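Local structure of glucuronoarabinoxylan endo-1,4-beta-xylanase (Clostridium papyrosolvens, 4FMV) at residues 3-9 / 301-307; 48-54 / 120-124; 56-60 / 116-120; 344-350 / 362-367. The protein hydrolyses xylan internally as a family 30 subfamily 8 endoxylanase with altered substrate specificity, this chain being the catalytic portion of a longer protein. All coordinates share one frame; numbering follows the deposited sequence.

Contact 1 of 4, residues 3-9 / 301-307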
loop_
_atom_site.group_PDB
_atom_site.type_symbol
_atom_site.label_atom_id
_atom_site.label_comp_id
_atom_site.label_asym_id
_atom_site.label_seq_id
_atom_site.Cartn_x
_atom_site.Cartn_y
_atom_site.Cartn_z
ATOM N N SER A 3 11.141 6.637 -28.546
ATOM C CA SER A 3 11.309 5.191 -28.671
ATOM C C SER A 3 10.035 4.432 -28.277
ATOM O O SER A 3 9.280 4.871 -27.412
ATOM C CB SER A 3 12.482 4.718 -27.817
ATOM O OG SER A 3 12.038 4.324 -26.533
ATOM N N ASP A 4 9.800 3.292 -28.922
ATOM C CA ASP A 4 8.598 2.504 -28.685
ATOM C C ASP A 4 8.669 1.860 -27.320
ATOM O O ASP A 4 9.753 1.591 -26.804
ATOM C CB ASP A 4 8.449 1.379 -29.717
ATOM C CG ASP A 4 8.158 1.883 -31.117
ATOM O OD1 ASP A 4 7.973 3.104 -31.305
ATOM O OD2 ASP A 4 8.106 1.036 -32.038
ATOM N N VAL A 5 7.507 1.592 -26.742
ATOM C CA VAL A 5 7.428 0.758 -25.557
ATOM C C VAL A 5 7.121 -0.665 -26.004
ATOM O O VAL A 5 6.195 -0.894 -26.792
ATOM C CB VAL A 5 6.316 1.231 -24.606
ATOM C CG1 VAL A 5 5.999 0.151 -23.567
ATOM C CG2 VAL A 5 6.728 2.505 -23.915
ATOM N N THR A 6 7.913 -1.615 -25.521
ATOM C CA THR A 6 7.640 -3.034 -25.736
ATOM C C THR A 6 7.013 -3.613 -24.474
ATOM O O THR A 6 7.621 -3.587 -23.407
ATOM C CB THR A 6 8.931 -3.802 -26.052
ATOM O OG1 THR A 6 9.584 -3.198 -27.176
ATOM C CG2 THR A 6 8.630 -5.257 -26.376
ATOM N N VAL A 7 5.785 -4.104 -24.578
ATOM C CA VAL A 7 5.145 -4.761 -23.440
ATOM C C VAL A 7 5.223 -6.266 -23.659
ATOM O O VAL A 7 4.636 -6.794 -24.612
ATOM C CB VAL A 7 3.680 -4.302 -23.253
ATOM C CG1 VAL A 7 3.044 -4.994 -22.048
ATOM C CG2 VAL A 7 3.625 -2.804 -23.064
ATOM N N ASN A 8 5.986 -6.964 -22.820
ATOM C CA ASN A 8 6.127 -8.398 -23.046
ATOM C C ASN A 8 5.220 -9.102 -22.077
ATOM O O ASN A 8 5.535 -9.254 -20.903
ATOM C CB ASN A 8 7.577 -8.841 -22.821
ATOM C CG ASN A 8 7.769 -10.347 -23.008
ATOM O OD1 ASN A 8 6.885 -11.040 -23.511
ATOM N ND2 ASN A 8 8.928 -10.854 -22.600
ATOM N N LEU A 9 4.120 -9.603 -22.613
ATOM C CA LEU A 9 3.046 -10.175 -21.811
ATOM C C LEU A 9 3.472 -11.530 -21.273
ATOM O O LEU A 9 2.820 -12.096 -20.395
ATOM C CB LEU A 9 1.792 -10.332 -22.675
ATOM C CG LEU A 9 1.203 -9.014 -23.175
ATOM C CD1 LEU A 9 0.131 -9.241 -24.229
ATOM C CD2 LEU A 9 0.658 -8.208 -21.986
ATOM N N VAL A 301 4.227 -7.122 -15.669
ATOM C CA VAL A 301 5.016 -7.733 -16.731
ATOM C C VAL A 301 6.025 -6.719 -17.250
ATOM O O VAL A 301 5.893 -5.517 -16.990
ATOM C CB VAL A 301 4.129 -8.217 -17.893
ATOM C CG1 VAL A 301 3.123 -9.252 -17.391
ATOM C CG2 VAL A 301 3.405 -7.040 -18.534
ATOM N N ASP A 302 7.037 -7.205 -17.969
ATOM C CA ASP A 302 8.082 -6.344 -18.518
ATOM C C ASP A 302 7.550 -5.360 -19.530
ATOM O O ASP A 302 6.870 -5.747 -20.469
ATOM C CB ASP A 302 9.162 -7.178 -19.208
ATOM C CG ASP A 302 10.254 -7.586 -18.271
ATOM O OD1 ASP A 302 10.628 -6.747 -17.421
ATOM O OD2 ASP A 302 10.731 -8.742 -18.378
ATOM N N ALA A 303 7.885 -4.092 -19.343
ATOM C CA ALA A 303 7.552 -3.051 -20.305
ATOM C C ALA A 303 8.657 -2.004 -20.303
ATOM O O ALA A 303 9.238 -1.702 -19.245
ATOM C CB ALA A 303 6.208 -2.412 -19.966
ATOM N N THR A 304 8.958 -1.447 -21.473
ATOM C CA THR A 304 9.990 -0.422 -21.524
ATOM C C THR A 304 9.558 0.685 -20.559
ATOM O O THR A 304 8.534 1.331 -20.774
ATOM C CB THR A 304 10.050 0.131 -22.944
ATOM O OG1 THR A 304 10.137 -0.967 -23.858
ATOM C CG2 THR A 304 11.239 1.073 -23.149
ATOM N N ALA A 305 10.383 0.953 -19.543
ATOM C CA ALA A 305 9.943 1.770 -18.401
ATOM C C ALA A 305 10.025 3.290 -18.565
ATOM O O ALA A 305 9.223 4.049 -17.977
ATOM C CB ALA A 305 10.634 1.315 -17.111
ATOM N N THR A 306 11.010 3.732 -19.341
ATOM C CA THR A 306 11.238 5.161 -19.573
ATOM C C THR A 306 11.526 5.371 -21.051
ATOM O O THR A 306 12.687 5.561 -21.433
ATOM C CB THR A 306 12.459 5.663 -18.774
ATOM O OG1 THR A 306 13.626 4.930 -19.192
ATOM C CG2 THR A 306 12.267 5.435 -17.314
ATOM N N PRO A 307 10.478 5.294 -21.900
ATOM C CA PRO A 307 10.634 5.343 -23.363
ATOM C C PRO A 307 11.051 6.712 -23.890
ATOM O O PRO A 307 11.533 6.821 -25.016
ATOM C CB PRO A 307 9.234 5.003 -23.877
ATOM C CG PRO A 307 8.328 5.436 -22.784
ATOM C CD PRO A 307 9.065 5.149 -21.504
#

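Contact 2 of 4, residues 48-54 / 120-124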
loop_
_atom_site.group_PDB
_atom_site.type_symbol
_atom_site.label_atom_id
_atom_site.label_comp_id
_atom_site.label_asym_id
_atom_site.label_seq_id
_atom_site.Cartn_x
_atom_site.Cartn_y
_atom_site.Cartn_z
ATOM N N LEU A 48 -6.409 -0.514 8.766
ATOM C CA LEU A 48 -6.986 -0.076 10.037
ATOM C C LEU A 48 -5.885 0.338 11.018
ATOM O O LEU A 48 -4.749 -0.141 10.937
ATOM C CB LEU A 48 -7.782 -1.207 10.692
ATOM C CG LEU A 48 -8.724 -2.045 9.833
ATOM C CD1 LEU A 48 -9.260 -3.203 10.663
ATOM C CD2 LEU A 48 -9.855 -1.170 9.297
ATOM N N ARG A 49 -6.189 1.306 11.874
ATOM C CA ARG A 49 -5.324 1.568 13.016
ATOM C C ARG A 49 -5.929 0.881 14.239
ATOM O O ARG A 49 -7.124 1.033 14.510
ATOM C CB ARG A 49 -5.198 3.063 13.277
ATOM C CG ARG A 49 -4.559 3.382 14.635
ATOM C CD ARG A 49 -4.441 4.874 14.881
ATOM N NE ARG A 49 -4.386 5.146 16.316
ATOM C CZ ARG A 49 -5.466 5.171 17.100
ATOM N NH1 ARG A 49 -6.679 4.947 16.586
ATOM N NH2 ARG A 49 -5.344 5.419 18.402
ATOM N N ILE A 50 -5.101 0.140 14.975
ATOM C CA ILE A 50 -5.540 -0.552 16.188
ATOM C C ILE A 50 -5.601 0.439 17.352
ATOM O O ILE A 50 -4.563 0.966 17.801
ATOM C CB ILE A 50 -4.541 -1.675 16.552
ATOM C CG1 ILE A 50 -4.393 -2.674 15.395
ATOM C CG2 ILE A 50 -4.954 -2.414 17.829
ATOM C CD1 ILE A 50 -3.356 -3.790 15.658
ATOM N N GLU A 51 -6.789 0.619 17.926
ATOM C CA GLU A 51 -6.976 1.731 18.860
ATOM C C GLU A 51 -6.616 1.328 20.297
ATOM O O GLU A 51 -7.354 0.593 20.945
ATOM C CB GLU A 51 -8.450 2.181 18.785
ATOM C CG GLU A 51 -8.866 3.175 19.846
ATOM C CD GLU A 51 -8.132 4.500 19.718
ATOM O OE1 GLU A 51 -8.464 5.290 18.805
ATOM O OE2 GLU A 51 -7.210 4.741 20.512
ATOM N N GLU A 52 -5.516 1.886 20.811
ATOM C CA GLU A 52 -4.982 1.518 22.137
ATOM C C GLU A 52 -5.757 2.216 23.245
ATOM O O GLU A 52 -5.577 1.907 24.420
ATOM C CB GLU A 52 -3.468 1.791 22.266
ATOM C CG GLU A 52 -3.074 3.297 22.360
ATOM C CD GLU A 52 -2.789 3.931 21.004
ATOM O OE1 GLU A 52 -3.311 3.436 19.984
ATOM O OE2 GLU A 52 -2.058 4.939 20.949
ATOM N N GLY A 53 -6.652 3.123 22.851
ATOM C CA GLY A 53 -7.531 3.812 23.780
ATOM C C GLY A 53 -8.417 2.838 24.535
ATOM O O GLY A 53 -9.015 3.190 25.554
ATOM N N ILE A 54 -8.513 1.614 24.022
ATOM C CA ILE A 54 -9.200 0.524 24.708
ATOM C C ILE A 54 -8.539 0.234 26.064
ATOM O O ILE A 54 -9.194 -0.221 26.999
ATOM C CB ILE A 54 -9.235 -0.767 23.839
ATOM C CG1 ILE A 54 -10.167 -1.811 24.456
ATOM C CG2 ILE A 54 -7.831 -1.348 23.647
ATOM C CD1 ILE A 54 -10.622 -2.872 23.475
ATOM N N TYR A 120 -2.635 -9.316 22.958
ATOM C CA TYR A 120 -3.377 -8.129 22.548
ATOM C C TYR A 120 -3.596 -8.131 21.042
ATOM O O TYR A 120 -4.726 -7.986 20.558
ATOM C CB TYR A 120 -2.581 -6.907 22.973
ATOM C CG TYR A 120 -3.070 -5.557 22.489
ATOM C CD1 TYR A 120 -4.200 -4.965 23.040
ATOM C CD2 TYR A 120 -2.359 -4.846 21.526
ATOM C CE1 TYR A 120 -4.623 -3.707 22.624
ATOM C CE2 TYR A 120 -2.779 -3.587 21.101
ATOM C CZ TYR A 120 -3.903 -3.026 21.655
ATOM O OH TYR A 120 -4.315 -1.775 21.259
ATOM N N LEU A 121 -2.515 -8.283 20.284
ATOM C CA LEU A 121 -2.641 -8.380 18.836
ATOM C C LEU A 121 -3.583 -9.526 18.448
ATOM O O LEU A 121 -4.420 -9.383 17.546
ATOM C CB LEU A 121 -1.260 -8.564 18.186
ATOM C CG LEU A 121 -0.356 -7.329 18.305
ATOM C CD1 LEU A 121 0.934 -7.545 17.538
ATOM C CD2 LEU A 121 -1.093 -6.085 17.782
ATOM N N ASN A 122 -3.445 -10.670 19.110
ATOM C CA ASN A 122 -4.344 -11.787 18.831
ATOM C C ASN A 122 -5.798 -11.446 19.151
ATOM O O ASN A 122 -6.709 -11.948 18.520
ATOM C CB ASN A 122 -3.919 -13.042 19.598
ATOM C CG ASN A 122 -2.963 -13.905 18.812
ATOM O OD1 ASN A 122 -2.937 -13.850 17.583
ATOM N ND2 ASN A 122 -2.178 -14.716 19.511
ATOM N N ALA A 123 -6.021 -10.595 20.142
ATOM C CA ALA A 123 -7.397 -10.277 20.510
ATOM C C ALA A 123 -8.069 -9.401 19.441
ATOM O O ALA A 123 -9.282 -9.489 19.212
ATOM C CB ALA A 123 -7.455 -9.618 21.912
ATOM N N TYR A 124 -7.274 -8.554 18.797
ATOM C CA TYR A 124 -7.758 -7.739 17.683
ATOM C C TYR A 124 -8.122 -8.619 16.501
ATOM O O TYR A 124 -9.199 -8.492 15.924
ATOM C CB TYR A 124 -6.708 -6.714 17.263
ATOM C CG TYR A 124 -7.282 -5.556 16.469
ATOM C CD1 TYR A 124 -7.908 -4.496 17.115
ATOM C CD2 TYR A 124 -7.206 -5.521 15.085
ATOM C CE1 TYR A 124 -8.433 -3.419 16.405
ATOM C CE2 TYR A 124 -7.747 -4.454 14.356
ATOM C CZ TYR A 124 -8.349 -3.397 15.027
ATOM O OH TYR A 124 -8.892 -2.320 14.329
HETATM O O HOH W 1 -9.161 -0.234 16.163
HETATM O O HOH W 2 -2.825 -0.553 19.552
#

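Contact 3 of 4, residues 56-60 / 116-120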
loop_
_atom_site.group_PDB
_atom_site.type_symbol
_atom_site.label_atom_id
_atom_site.label_comp_id
_atom_site.label_asym_id
_atom_site.label_seq_id
_atom_site.Cartn_x
_atom_site.Cartn_y
_atom_site.Cartn_z
ATOM N N ASP A 56 -6.891 -1.617 29.009
ATOM C CA ASP A 56 -6.855 -3.035 29.367
ATOM C C ASP A 56 -8.187 -3.751 29.135
ATOM O O ASP A 56 -8.301 -4.953 29.406
ATOM C CB ASP A 56 -6.435 -3.225 30.827
ATOM C CG ASP A 56 -5.033 -2.712 31.101
ATOM O OD1 ASP A 56 -4.244 -2.545 30.147
ATOM O OD2 ASP A 56 -4.730 -2.460 32.282
ATOM N N ALA A 57 -9.184 -3.014 28.636
ATOM C CA ALA A 57 -10.546 -3.545 28.534
ATOM C C ALA A 57 -10.613 -4.716 27.555
ATOM O O ALA A 57 -11.561 -5.512 27.586
ATOM C CB ALA A 57 -11.533 -2.436 28.151
ATOM N N TRP A 58 -9.605 -4.831 26.686
ATOM C CA TRP A 58 -9.548 -5.965 25.781
ATOM C C TRP A 58 -9.455 -7.293 26.527
ATOM O O TRP A 58 -9.889 -8.326 26.012
ATOM C CB TRP A 58 -8.382 -5.847 24.810
ATOM C CG TRP A 58 -7.052 -5.941 25.445
ATOM C CD1 TRP A 58 -6.333 -4.909 25.997
ATOM C CD2 TRP A 58 -6.227 -7.109 25.564
ATOM N NE1 TRP A 58 -5.138 -5.376 26.476
ATOM C CE2 TRP A 58 -5.050 -6.721 26.226
ATOM C CE3 TRP A 58 -6.390 -8.455 25.205
ATOM C CZ2 TRP A 58 -4.014 -7.622 26.512
ATOM C CZ3 TRP A 58 -5.371 -9.345 25.500
ATOM C CH2 TRP A 58 -4.197 -8.922 26.145
ATOM N N LYS A 59 -8.873 -7.270 27.725
ATOM C CA LYS A 59 -8.735 -8.484 28.520
ATOM C C LYS A 59 -10.086 -9.003 29.003
ATOM O O LYS A 59 -10.250 -10.208 29.211
ATOM C CB LYS A 59 -7.817 -8.251 29.717
ATOM C CG LYS A 59 -6.418 -7.745 29.346
ATOM C CD LYS A 59 -5.499 -7.839 30.564
ATOM C CE LYS A 59 -4.116 -7.255 30.305
ATOM N NZ LYS A 59 -3.252 -7.516 31.502
ATOM N N THR A 60 -11.040 -8.098 29.207
ATOM C CA THR A 60 -12.392 -8.490 29.637
ATOM C C THR A 60 -13.392 -8.603 28.489
ATOM O O THR A 60 -14.557 -8.858 28.732
ATOM C CB THR A 60 -12.971 -7.569 30.737
ATOM O OG1 THR A 60 -13.139 -6.242 30.226
ATOM C CG2 THR A 60 -12.059 -7.540 31.947
ATOM N N GLU A 116 2.162 -10.448 26.559
ATOM C CA GLU A 116 0.867 -9.791 26.641
ATOM C C GLU A 116 0.550 -9.049 25.337
ATOM O O GLU A 116 -0.598 -9.052 24.856
ATOM C CB GLU A 116 0.799 -8.845 27.852
ATOM C CG GLU A 116 -0.659 -8.505 28.249
ATOM C CD GLU A 116 -0.761 -7.548 29.430
ATOM O OE1 GLU A 116 -1.388 -6.479 29.282
ATOM O OE2 GLU A 116 -0.229 -7.868 30.509
ATOM N N TYR A 117 1.564 -8.429 24.749
ATOM C CA TYR A 117 1.352 -7.662 23.523
ATOM C C TYR A 117 0.926 -8.562 22.359
ATOM O O TYR A 117 0.054 -8.189 21.566
ATOM C CB TYR A 117 2.592 -6.840 23.157
ATOM C CG TYR A 117 2.396 -5.920 21.960
ATOM C CD1 TYR A 117 1.380 -4.966 21.941
ATOM C CD2 TYR A 117 3.243 -5.988 20.856
ATOM C CE1 TYR A 117 1.213 -4.122 20.863
ATOM C CE2 TYR A 117 3.074 -5.148 19.769
ATOM C CZ TYR A 117 2.058 -4.222 19.779
ATOM O OH TYR A 117 1.889 -3.381 18.699
ATOM N N ALA A 118 1.521 -9.748 22.266
ATOM C CA ALA A 118 1.103 -10.723 21.266
ATOM C C ALA A 118 -0.335 -11.175 21.514
ATOM O O ALA A 118 -1.075 -11.400 20.570
ATOM C CB ALA A 118 2.044 -11.927 21.251
ATOM N N GLN A 119 -0.726 -11.322 22.777
ATOM C CA GLN A 119 -2.127 -11.661 23.114
ATOM C C GLN A 119 -3.086 -10.539 22.738
ATOM O O GLN A 119 -4.205 -10.770 22.284
ATOM C CB GLN A 119 -2.275 -11.954 24.610
ATOM C CG GLN A 119 -1.537 -13.194 25.023
ATOM C CD GLN A 119 -1.528 -13.396 26.513
ATOM O OE1 GLN A 119 -1.702 -12.454 27.285
ATOM N NE2 GLN A 119 -1.322 -14.637 26.933
ATOM N N TYR A 120 -2.635 -9.316 22.958
ATOM C CA TYR A 120 -3.377 -8.129 22.548
ATOM C C TYR A 120 -3.596 -8.131 21.042
ATOM O O TYR A 120 -4.726 -7.986 20.558
ATOM C CB TYR A 120 -2.581 -6.907 22.973
ATOM C CG TYR A 120 -3.070 -5.557 22.489
ATOM C CD1 TYR A 120 -4.200 -4.965 23.040
ATOM C CD2 TYR A 120 -2.359 -4.846 21.526
ATOM C CE1 TYR A 120 -4.623 -3.707 22.624
ATOM C CE2 TYR A 120 -2.779 -3.587 21.101
ATOM C CZ TYR A 120 -3.903 -3.026 21.655
ATOM O OH TYR A 120 -4.315 -1.775 21.259
HETATM O O HOH W 3 -3.199 -4.428 28.381
#

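Contact 4 of 4, residues 344-350 / 362-367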
loop_
_atom_site.group_PDB
_atom_site.type_symbol
_atom_site.label_atom_id
_atom_site.label_comp_id
_atom_site.label_asym_id
_atom_site.label_seq_id
_atom_site.Cartn_x
_atom_site.Cartn_y
_atom_site.Cartn_z
ATOM N N SER A 344 -1.451 -10.284 -27.452
ATOM C CA SER A 344 -1.957 -9.027 -27.982
ATOM C C SER A 344 -3.361 -8.687 -27.485
ATOM O O SER A 344 -3.959 -9.434 -26.707
ATOM C CB SER A 344 -1.946 -9.045 -29.508
ATOM O OG SER A 344 -2.323 -7.781 -30.021
ATOM N N ALA A 345 -3.874 -7.552 -27.956
ATOM C CA ALA A 345 -5.201 -7.085 -27.602
ATOM C C ALA A 345 -5.916 -6.669 -28.871
ATOM O O ALA A 345 -5.279 -6.270 -29.843
ATOM C CB ALA A 345 -5.109 -5.918 -26.626
ATOM N N SER A 346 -7.239 -6.786 -28.878
ATOM C CA SER A 346 -8.026 -6.396 -30.043
ATOM C C SER A 346 -8.089 -4.875 -30.101
ATOM O O SER A 346 -8.037 -4.269 -31.181
ATOM C CB SER A 346 -9.431 -6.989 -29.939
ATOM O OG SER A 346 -9.668 -7.455 -28.615
ATOM N N SER A 347 -8.191 -4.275 -28.915
ATOM C CA SER A 347 -8.239 -2.830 -28.766
ATOM C C SER A 347 -8.063 -2.487 -27.286
ATOM O O SER A 347 -7.955 -3.380 -26.440
ATOM C CB SER A 347 -9.585 -2.302 -29.245
ATOM O OG SER A 347 -10.620 -2.883 -28.470
ATOM N N VAL A 348 -8.045 -1.197 -26.972
ATOM C CA VAL A 348 -7.959 -0.769 -25.581
ATOM C C VAL A 348 -8.816 0.481 -25.353
ATOM O O VAL A 348 -9.112 1.220 -26.289
ATOM C CB VAL A 348 -6.499 -0.438 -25.157
ATOM C CG1 VAL A 348 -5.530 -1.602 -25.492
ATOM C CG2 VAL A 348 -6.047 0.858 -25.807
ATOM N N VAL A 349 -9.188 0.710 -24.098
ATOM C CA VAL A 349 -9.867 1.924 -23.706
ATOM C C VAL A 349 -8.929 2.596 -22.721
ATOM O O VAL A 349 -8.034 1.956 -22.184
ATOM C CB VAL A 349 -11.256 1.644 -23.082
ATOM C CG1 VAL A 349 -12.097 0.800 -24.031
ATOM C CG2 VAL A 349 -11.131 0.954 -21.704
ATOM N N SER A 350 -9.082 3.898 -22.531
ATOM C CA SER A 350 -8.164 4.638 -21.694
ATOM C C SER A 350 -8.917 5.451 -20.660
ATOM O O SER A 350 -10.098 5.752 -20.822
ATOM C CB SER A 350 -7.314 5.567 -22.541
ATOM O OG SER A 350 -8.104 6.597 -23.085
ATOM N N GLY A 362 -11.219 7.832 -21.770
ATOM C CA GLY A 362 -10.402 8.374 -22.835
ATOM C C GLY A 362 -10.806 7.855 -24.194
ATOM O O GLY A 362 -11.911 7.332 -24.377
ATOM N N ALA A 363 -9.886 7.983 -25.145
ATOM C CA ALA A 363 -10.136 7.557 -26.515
ATOM C C ALA A 363 -10.031 6.044 -26.621
ATOM O O ALA A 363 -9.047 5.467 -26.167
ATOM C CB ALA A 363 -9.131 8.222 -27.455
ATOM N N ASN A 364 -11.043 5.401 -27.197
ATOM C CA ASN A 364 -10.915 3.990 -27.571
ATOM C C ASN A 364 -9.933 3.863 -28.725
ATOM O O ASN A 364 -10.056 4.581 -29.718
ATOM C CB ASN A 364 -12.258 3.404 -27.991
ATOM C CG ASN A 364 -13.290 3.484 -26.897
ATOM O OD1 ASN A 364 -12.949 3.502 -25.717
ATOM N ND2 ASN A 364 -14.564 3.529 -27.280
ATOM N N ILE A 365 -8.964 2.958 -28.600
ATOM C CA ILE A 365 -7.887 2.862 -29.585
ATOM C C ILE A 365 -7.766 1.452 -30.169
ATOM O O ILE A 365 -7.683 0.474 -29.428
ATOM C CB ILE A 365 -6.518 3.283 -28.982
ATOM C CG1 ILE A 365 -6.655 4.554 -28.136
ATOM C CG2 ILE A 365 -5.458 3.482 -30.082
ATOM C CD1 ILE A 365 -5.366 4.939 -27.410
ATOM N N ALA A 366 -7.758 1.358 -31.500
ATOM C CA ALA A 366 -7.576 0.071 -32.169
ATOM C C ALA A 366 -6.139 -0.423 -32.011
ATOM O O ALA A 366 -5.192 0.354 -32.120
ATOM C CB ALA A 366 -7.928 0.182 -33.638
ATOM N N VAL A 367 -5.982 -1.716 -31.750
ATOM C CA VAL A 367 -4.662 -2.331 -31.752
ATOM C C VAL A 367 -4.431 -3.109 -33.055
ATOM O O VAL A 367 -5.128 -4.072 -33.362
ATOM C CB VAL A 367 -4.418 -3.212 -30.499
ATOM C CG1 VAL A 367 -3.150 -4.040 -30.654
ATOM C CG2 VAL A 367 -4.322 -2.344 -29.257
#

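Contact 1 of 4, residues 3-9 / 301-307
Asn8 N donates to Asp302 O at 2.8 Å and 165°, closing one end of an antiparallel pairing between the N-terminal strand 5-8 and strand 299-303. One step along, Val7 faces Ala303 as a non-hydrogen-bonded pair. Beyond it Thr6 O receives the Thr304 amide N, 3.2 Å away and tilted out of the carbonyl plane, while Ala303 CA, 3.1 Å from the same oxygen, makes a CA-H...O contact. The return bond is not backbone to backbone. Thr304 turns OG1 to the far side of CB from its own carbonyl carbon (chi1 -50°), and the hydroxyl takes the N-H of Thr6 at 2.9 Å almost in line, 174°. A side chain thus continues the pairing where strand 299-303 gives out. On the face carrying Val7 and Ala303, Val7 sends one methyl to each neighbour, CG1 to Val301 CG2 and CG2 to Ala303 CB. Val5 CG2 packs against the CB-CG side of Pro307, 3.5 Å from Pro307 CG, and Ser3 OG finishes the edge with a 3.0 Å bond to a lone pair of Pro307 O. The polar ends of Asn8 and Asp302 turn to Asn342 and Ser11. With strand 334-341 along the other edge of 5-8, this is the beta-sheet side domain that accompanies the barrel in GH30 enzymes, into which the chain's N-terminus is woven.

Contact 2 of 4, residues 48-54 / 120-124
Ile50 packs over one face of the Tyr124 ring, CG1 3.9 Å from the ring centroid and near the ring normal. This is the tight part of the contact. CG1 is anti to the carbonyl carbon (chi1 -58°), which leaves CG2 to reach between the two tyrosines, 3.7 Å from Tyr124 CD1 and 3.5 Å from Tyr120 OH, while CD1 meets Leu121 CD2. Leu48 CD1 closes on the edge of the Tyr124 ring, and Ile54 CG2 on that of Tyr120. The polar side is looser and bridged by water. One water joins Tyr124 OH, at 2.8 Å, to Arg49 O and Glu51 N; another accepts from Tyr120 OH at 2.6 Å and donates to Ile50 O. Farther from the helix, Arg49 grips Glu51 through NH1 and NH2, one to each carboxylate oxygen, from above the carboxylate plane; Gly53 N takes the anti lone pair of Glu51 OE2. Glu52 joins this salt-bridge network and is held by Asn89. The contact sets strand 45-49 and the turn that follows it against helix 114-130: Ile50 and Tyr124 rest on Ala85 of strand 82-86, Leu121 on Ile138 of strand 137-139, and Trp66 meets Tyr124 edge-to-face.

Contact 3 of 4, residues 56-60 / 116-120
Trp58 and Tyr120 bring their CA atoms to 7.3 Å, the nearest backbone approach, where residues 57-59, helical in their torsions but without the regular bonds, come up against helix 114-130. The indole fills the gap. Its CG sits between the backbone N and the carbonyl carbon (chi1 67°), which directs the ring system at the helix and lays one face over Tyr120. There the ring of Tyr120 presents its edge to the five-membered ring, planes 72° apart, with Tyr120 CD1 3.6 Å from Trp58 NE1. Farther out, Tyr120 CA lies 3.8 Å from the centroid of the six-membered ring, a CH-pi contact to the helix backbone itself. Lys59 CG covers the opposite face, so the indole is sandwiched between its own neighbour in sequence and the helix. At the indole edge Glu116 CG lies in the ring plane. Gln119 CB comes near Trp58 CH2. The extended Lys59 chain crosses that of Glu116 at about a right angle and brings NZ to its carboxylate. Lys59 NZ straddles it, 3.1 Å from Glu116 OE1 and almost as near OE2, with CE also against OE1; Lys113 makes a second salt bridge, to OE2. A single water accepts from Trp58 NE1 at 2.9 Å and donates to both Glu116 OE1 and Asp56 OD1, lying between two like charges and probably easing their repulsion. Asp56 OD1 is also bonded to Ser93. The loop between strand 45-49 and helix 67-78 thereby packs against the N-terminal half of helix 114-130, with Pro91 touching Tyr120 and Met94 touching Glu116.

Contact 4 of 4, residues 344-350 / 362-367
Val348 and Ile365 form a hydrogen-bonded antiparallel pair, with Ile365 N giving to Val348 O at 2.9 Å and 175° and Val348 N giving back to Ile365 O at 3.0 Å. These two bonds are the firm centre of the contact. Next to them Ser347 and Ala366 make a non-hydrogen-bonded pair, and past it the bond from Val367 N to Ser346 O is weak. At the other end Gly362 N approaches Ser350 O too closely for the bond to be trusted in detail. Ser350 OG leans over Gly362, where there is no side chain in the way, and bonds weakly to Ala363 O. Among the side chains, Val348 and Ile365 share a face, CG2 of the first 4.0 Å from CB of the second. Val348 CG1 meets Val367 CG2, the two side chains crossing at about a right angle. Val367 holds CG1 anti to the backbone N (chi1 169°), placing that methyl 3.2 Å from Ala345 O, a tight contact, with Val367 CB equally near the same oxygen. Val349 and Asn364 run alongside each other, pointing the same way, with Val349 CG1 3.3 Å from Asn364 OD1. Outside this shell Phe384 packs on Val348, Ser350 and Ile365, while Phe372 covers Ile365 and Val367. Strand 380-387 holds Val349 through backbone bonds with Val385. The pairing of this hairpin in the beta-rich side domain therefore rests on main-chain bonds and on an apolar face packed on Phe372 and Phe384; side-chain hydroxyls add little bonding across it.

The four contacts fall into two groups on opposite sides of the molecule's centre. Contacts 1 and 4, their centres about 17 Å apart, belong to the beta-rich side domain and touch through Leu9 and Ser344; both are partly buried, but contact 4 relies mainly on backbone bonds, while contact 1 mixes them with side-chain hydroxyls. Contacts 2 and 3, centres about 8 Å apart, both hold helix 114-130 of the barrel and share Tyr120, working through aromatic rings and water bridges. Contact 2 is the buried one of the set, dominated by aliphatic and ring packing, whereas contact 3 lies nearer the surface and adds a salt bridge. In sequence both nest within the loop that contact 1 closes.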